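Specific mitochondrial acyl carrier protein (Toxoplasma, PDB 3CE7) belongs to the acyl carrier protein family and probably serves mitochondrial fatty acid synthesis. Local coordinates at residues Glu36-Ser41 with Gln84-Ile89; Thr15-Val20 with Glu88-Val93. All coordinates share one frame; numbering follows the deposited sequence.

Contact 1: residues Glu36-Ser41 with Gln84-Ile89; sequences EKVTPS and QTLQEI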
# COMPACT_ATOMS: atom_id res chain seq x y z
N GLU A 36 12.52 -10.95 0.44
CA GLU A 36 12.40 -9.75 -0.39
C GLU A 36 12.30 -8.54 0.51
O GLU A 36 11.57 -8.56 1.51
CB GLU A 36 11.17 -9.84 -1.30
CG GLU A 36 11.06 -8.76 -2.35
CD GLU A 36 11.94 -9.00 -3.58
OE1 GLU A 36 12.60 -10.07 -3.67
OE2 GLU A 36 11.95 -8.11 -4.45
N LYS A 37 13.01 -7.47 0.15
CA LYS A 37 13.03 -6.26 0.97
C LYS A 37 12.17 -5.16 0.38
O LYS A 37 12.29 -4.83 -0.81
CB LYS A 37 14.48 -5.78 1.17
CG LYS A 37 15.28 -6.69 2.12
CD LYS A 37 16.77 -6.36 2.14
CE LYS A 37 17.48 -6.86 0.90
NZ LYS A 37 18.96 -6.56 0.92
N VAL A 38 11.32 -4.57 1.21
CA VAL A 38 10.47 -3.47 0.77
C VAL A 38 10.56 -2.31 1.76
O VAL A 38 10.51 -2.52 2.97
CB VAL A 38 9.00 -3.93 0.57
CG1 VAL A 38 8.41 -4.49 1.87
CG2 VAL A 38 8.14 -2.80 0.03
N THR A 39 10.72 -1.10 1.23
CA THR A 39 10.69 0.12 2.04
C THR A 39 9.58 1.04 1.51
O THR A 39 9.03 0.79 0.42
CB THR A 39 12.01 0.90 1.95
OG1 THR A 39 12.10 1.52 0.66
CG2 THR A 39 13.21 -0.03 2.19
N PRO A 40 9.25 2.11 2.25
CA PRO A 40 8.17 2.97 1.74
C PRO A 40 8.47 3.62 0.39
O PRO A 40 7.55 3.97 -0.35
CB PRO A 40 8.02 4.03 2.84
CG PRO A 40 8.59 3.39 4.07
CD PRO A 40 9.74 2.57 3.56
N SER A 41 9.75 3.78 0.05
CA SER A 41 10.10 4.41 -1.23
C SER A 41 10.38 3.42 -2.36
O SER A 41 10.62 3.83 -3.51
CB SER A 41 11.28 5.36 -1.05
OG SER A 41 12.42 4.63 -0.63
N GLN A 84 2.75 4.12 -7.15
CA GLN A 84 4.01 3.45 -7.46
C GLN A 84 4.76 2.95 -6.23
O GLN A 84 5.59 2.04 -6.33
CB GLN A 84 4.92 4.34 -8.29
CG GLN A 84 4.38 4.65 -9.67
CD GLN A 84 5.32 5.54 -10.43
OE1 GLN A 84 5.32 6.76 -10.26
NE2 GLN A 84 6.14 4.93 -11.28
N THR A 85 4.49 3.55 -5.06
CA THR A 85 5.18 3.19 -3.82
C THR A 85 4.22 3.07 -2.64
O THR A 85 3.10 3.62 -2.67
CB THR A 85 6.25 4.24 -3.41
OG1 THR A 85 5.60 5.44 -2.94
CG2 THR A 85 7.20 4.56 -4.57
N LEU A 86 4.66 2.36 -1.61
CA LEU A 86 3.84 2.25 -0.39
C LEU A 86 3.70 3.59 0.34
O LEU A 86 2.67 3.83 0.96
CB LEU A 86 4.44 1.23 0.58
CG LEU A 86 4.47 -0.21 0.09
CD1 LEU A 86 5.20 -1.00 1.13
CD2 LEU A 86 3.05 -0.75 -0.17
N GLN A 87 4.72 4.44 0.27
CA GLN A 87 4.60 5.74 0.91
C GLN A 87 3.41 6.51 0.35
O GLN A 87 2.69 7.18 1.10
CB GLN A 87 5.87 6.59 0.76
CG GLN A 87 5.83 7.83 1.63
CD GLN A 87 5.86 7.48 3.09
OE1 GLN A 87 6.90 7.05 3.61
NE2 GLN A 87 4.72 7.64 3.77
N GLU A 88 3.21 6.43 -0.96
CA GLU A 88 2.07 7.11 -1.59
C GLU A 88 0.74 6.58 -1.06
O GLU A 88 -0.21 7.34 -0.84
CB GLU A 88 2.14 6.93 -3.10
CG GLU A 88 3.28 7.73 -3.75
CD GLU A 88 3.49 7.35 -5.20
OE1 GLU A 88 3.04 6.27 -5.60
OE2 GLU A 88 4.13 8.14 -5.94
N ILE A 89 0.67 5.26 -0.88
CA ILE A 89 -0.56 4.64 -0.40
C ILE A 89 -0.83 5.08 1.04
O ILE A 89 -1.96 5.50 1.36
CB ILE A 89 -0.52 3.11 -0.53
CG1 ILE A 89 -0.28 2.74 -2.00
CG2 ILE A 89 -1.86 2.51 -0.04
CD1 ILE A 89 -0.23 1.24 -2.29
O HOH W 1 7.04 0.88 -1.66

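Contact 2: residues Thr15-Val20 with Glu88-Val93; sequences TDINAV and EIADFV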
# COMPACT_ATOMS: atom_id res chain seq x y z
N THR A 15 -4.56 8.47 11.35
CA THR A 15 -4.07 9.75 10.85
C THR A 15 -2.60 10.00 11.21
O THR A 15 -2.07 11.08 10.97
CB THR A 15 -4.95 10.94 11.33
OG1 THR A 15 -5.05 10.92 12.76
CG2 THR A 15 -6.35 10.84 10.72
N ASP A 16 -1.96 8.98 11.79
CA ASP A 16 -0.54 9.02 12.16
C ASP A 16 0.27 8.37 11.03
O ASP A 16 0.24 7.16 10.87
CB ASP A 16 -0.36 8.27 13.49
CG ASP A 16 1.08 8.18 13.99
OD1 ASP A 16 2.03 8.22 13.19
OD2 ASP A 16 1.26 8.04 15.22
N ILE A 17 0.98 9.18 10.25
CA ILE A 17 1.69 8.66 9.07
C ILE A 17 2.76 7.61 9.41
O ILE A 17 2.95 6.65 8.65
CB ILE A 17 2.25 9.79 8.15
CG1 ILE A 17 2.77 9.22 6.81
CG2 ILE A 17 3.31 10.62 8.87
CD1 ILE A 17 1.69 8.50 5.99
N ASN A 18 3.46 7.78 10.53
CA ASN A 18 4.44 6.77 10.93
C ASN A 18 3.78 5.41 11.17
O ASN A 18 4.23 4.39 10.63
CB ASN A 18 5.23 7.22 12.17
CG ASN A 18 6.29 8.26 11.84
OD1 ASN A 18 6.40 8.72 10.71
ND2 ASN A 18 7.07 8.64 12.86
N ALA A 19 2.69 5.41 11.93
CA ALA A 19 2.01 4.16 12.29
C ALA A 19 1.39 3.51 11.06
O ALA A 19 1.52 2.30 10.85
CB ALA A 19 0.96 4.42 13.36
N VAL A 20 0.73 4.32 10.23
CA VAL A 20 0.08 3.82 9.02
C VAL A 20 1.13 3.29 8.04
O VAL A 20 0.92 2.24 7.41
CB VAL A 20 -0.82 4.91 8.38
CG1 VAL A 20 -1.32 4.47 7.01
CG2 VAL A 20 -2.01 5.21 9.29
N GLU A 88 3.21 6.43 -0.96
CA GLU A 88 2.07 7.11 -1.59
C GLU A 88 0.74 6.58 -1.06
O GLU A 88 -0.21 7.34 -0.84
CB GLU A 88 2.14 6.93 -3.10
CG GLU A 88 3.28 7.73 -3.75
CD GLU A 88 3.49 7.35 -5.20
OE1 GLU A 88 3.04 6.27 -5.60
OE2 GLU A 88 4.13 8.14 -5.94
N ILE A 89 0.67 5.26 -0.88
CA ILE A 89 -0.56 4.64 -0.40
C ILE A 89 -0.83 5.08 1.04
O ILE A 89 -1.96 5.50 1.36
CB ILE A 89 -0.52 3.11 -0.53
CG1 ILE A 89 -0.28 2.74 -2.00
CG2 ILE A 89 -1.86 2.51 -0.04
CD1 ILE A 89 -0.23 1.24 -2.29
N ALA A 90 0.19 4.99 1.90
CA ALA A 90 0.08 5.45 3.29
C ALA A 90 -0.35 6.92 3.35
O ALA A 90 -1.25 7.29 4.11
CB ALA A 90 1.38 5.24 4.03
N ASP A 91 0.29 7.75 2.52
CA ASP A 91 -0.07 9.17 2.46
C ASP A 91 -1.55 9.36 2.10
O ASP A 91 -2.23 10.24 2.66
CB ASP A 91 0.82 9.90 1.46
CG ASP A 91 2.27 10.07 1.92
OD1 ASP A 91 2.60 9.78 3.08
OD2 ASP A 91 3.09 10.50 1.09
N PHE A 92 -2.04 8.57 1.14
CA PHE A 92 -3.44 8.71 0.71
C PHE A 92 -4.38 8.32 1.85
O PHE A 92 -5.40 8.98 2.11
CB PHE A 92 -3.73 7.88 -0.53
CG PHE A 92 -5.10 8.11 -1.08
CD1 PHE A 92 -5.39 9.27 -1.79
CD2 PHE A 92 -6.14 7.20 -0.83
CE1 PHE A 92 -6.68 9.51 -2.29
CE2 PHE A 92 -7.42 7.43 -1.32
CZ PHE A 92 -7.69 8.58 -2.04
N VAL A 93 -4.04 7.24 2.55
CA VAL A 93 -4.87 6.77 3.66
C VAL A 93 -4.96 7.88 4.72
O VAL A 93 -6.06 8.24 5.15
CB VAL A 93 -4.32 5.48 4.28
CG1 VAL A 93 -5.00 5.19 5.62
CG2 VAL A 93 -4.51 4.32 3.32

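Contact 1: residues Glu36-Ser41 with Gln84-Ile89
Val38 turns CG2 anti to its own nitrogen (chi1 59° for CG1), and Leu86 swings CG away from its carbonyl carbon, chi1 -64°; they meet at about a right angle, Val38 CG2 lying 3.6 Å from Leu86 CD1. Gln87, bent at chi2, folds back so that its OE1 comes within 3.3 Å of Pro40 CB, while its NE2 is held by Asp91 and Thr21. The polar link is made by backbone: Gln87 N donates to Pro40 O at 2.9 Å, in the carbonyl plane and on a lone pair. That amide is in the first turn of helix 86-98, with no earlier helical carbonyl to receive it. A water works similarly, accepting from Leu86 N and lying 2.9 Å from Thr39 O, to which it can donate. Thr85 and Glu88 start the helix as a capping box: Glu88 N reaches Thr85 OG1, and Thr85 N meets Glu88 OE1 from above the carboxylate plane. Glu88 OE1 also accepts from Gln84 N at 2.7 Å, nearly along its C-O axis. The loop before helix 57-71 is thereby tied to the start of helix 86-98, with Leu86 packing on Ile24 and Cys28 of helix 17-29 and Phe63 of helix 57-71.

Contact 2: residues Thr15-Val20 with Glu88-Val93
Ile17 and Val20 face Ala90, Asp91 and Val93 across the interface between the first and last long helices of the acyl carrier protein helical bundle. The approach to helix 17-29 runs through Asp16, its N-cap residue. Asp16 OD1 accepts from Ala19 N at 3.1 Å with a nearly straight N-H...O angle of 166°, although the amide arrives from well above the carboxylate plane. That bond ties up an amide of the opening turn, and Asp16 O takes Val20 N in the regular helical pattern.

Ile17 leads the packing. With CG1 anti to its backbone nitrogen (chi1 -170°) the chain reaches across, and its end comes closer to the other helix than its first bond would suggest. Ile17 CD1 rests on the methyl of Ala90, 3.8 Å from CB. Ile17 CD1 also comes up to Asp91 OD1, 3.3 Å away, from in front of that oxygen rather than along the carboxylate. The same OD1 takes the amide NE2 of Gln87, one turn earlier on the same helix. The carbonyl oxygen of Ile17 meanwhile accepts from the hydroxyl of Thr21.

One turn on, Val20 points into the interface. Its CG1 is anti to the backbone nitrogen, which lays it between Ala90 and Val93. The CA atoms of Val20 and Ala90 come within 6.0 Å, consistent with the small side chain of Ala90, which also touches Thr21 and Ile24. Val93 also packs on Val67 and Phe71, bringing helix 57-71 up to the same interface. The two valines cross at a slant, and Val20 CG1 stands 4.0 Å from Val93 CG1.

From the N terminus, Thr15-Val20 opens helix 17-29, and its partner Glu88-Val93 comes only after 67 intervening residues; contact 2 therefore closes the wider loop. Contact 1 starts later, in the loop after helix 17-29, and closes the 42 residues that include helices 57-71 and 77-80. It is nested inside contact 2, their second segments overlapping at Glu88 and Ile89. Helix 86-98 is their common support: its start holds the long loop, and its next turns pack on the beginning of the first helix. The centres lie about 12 Å apart, and the contacts touch where Gln87 NE2 lies 3.9 Å from Ile17 CD1.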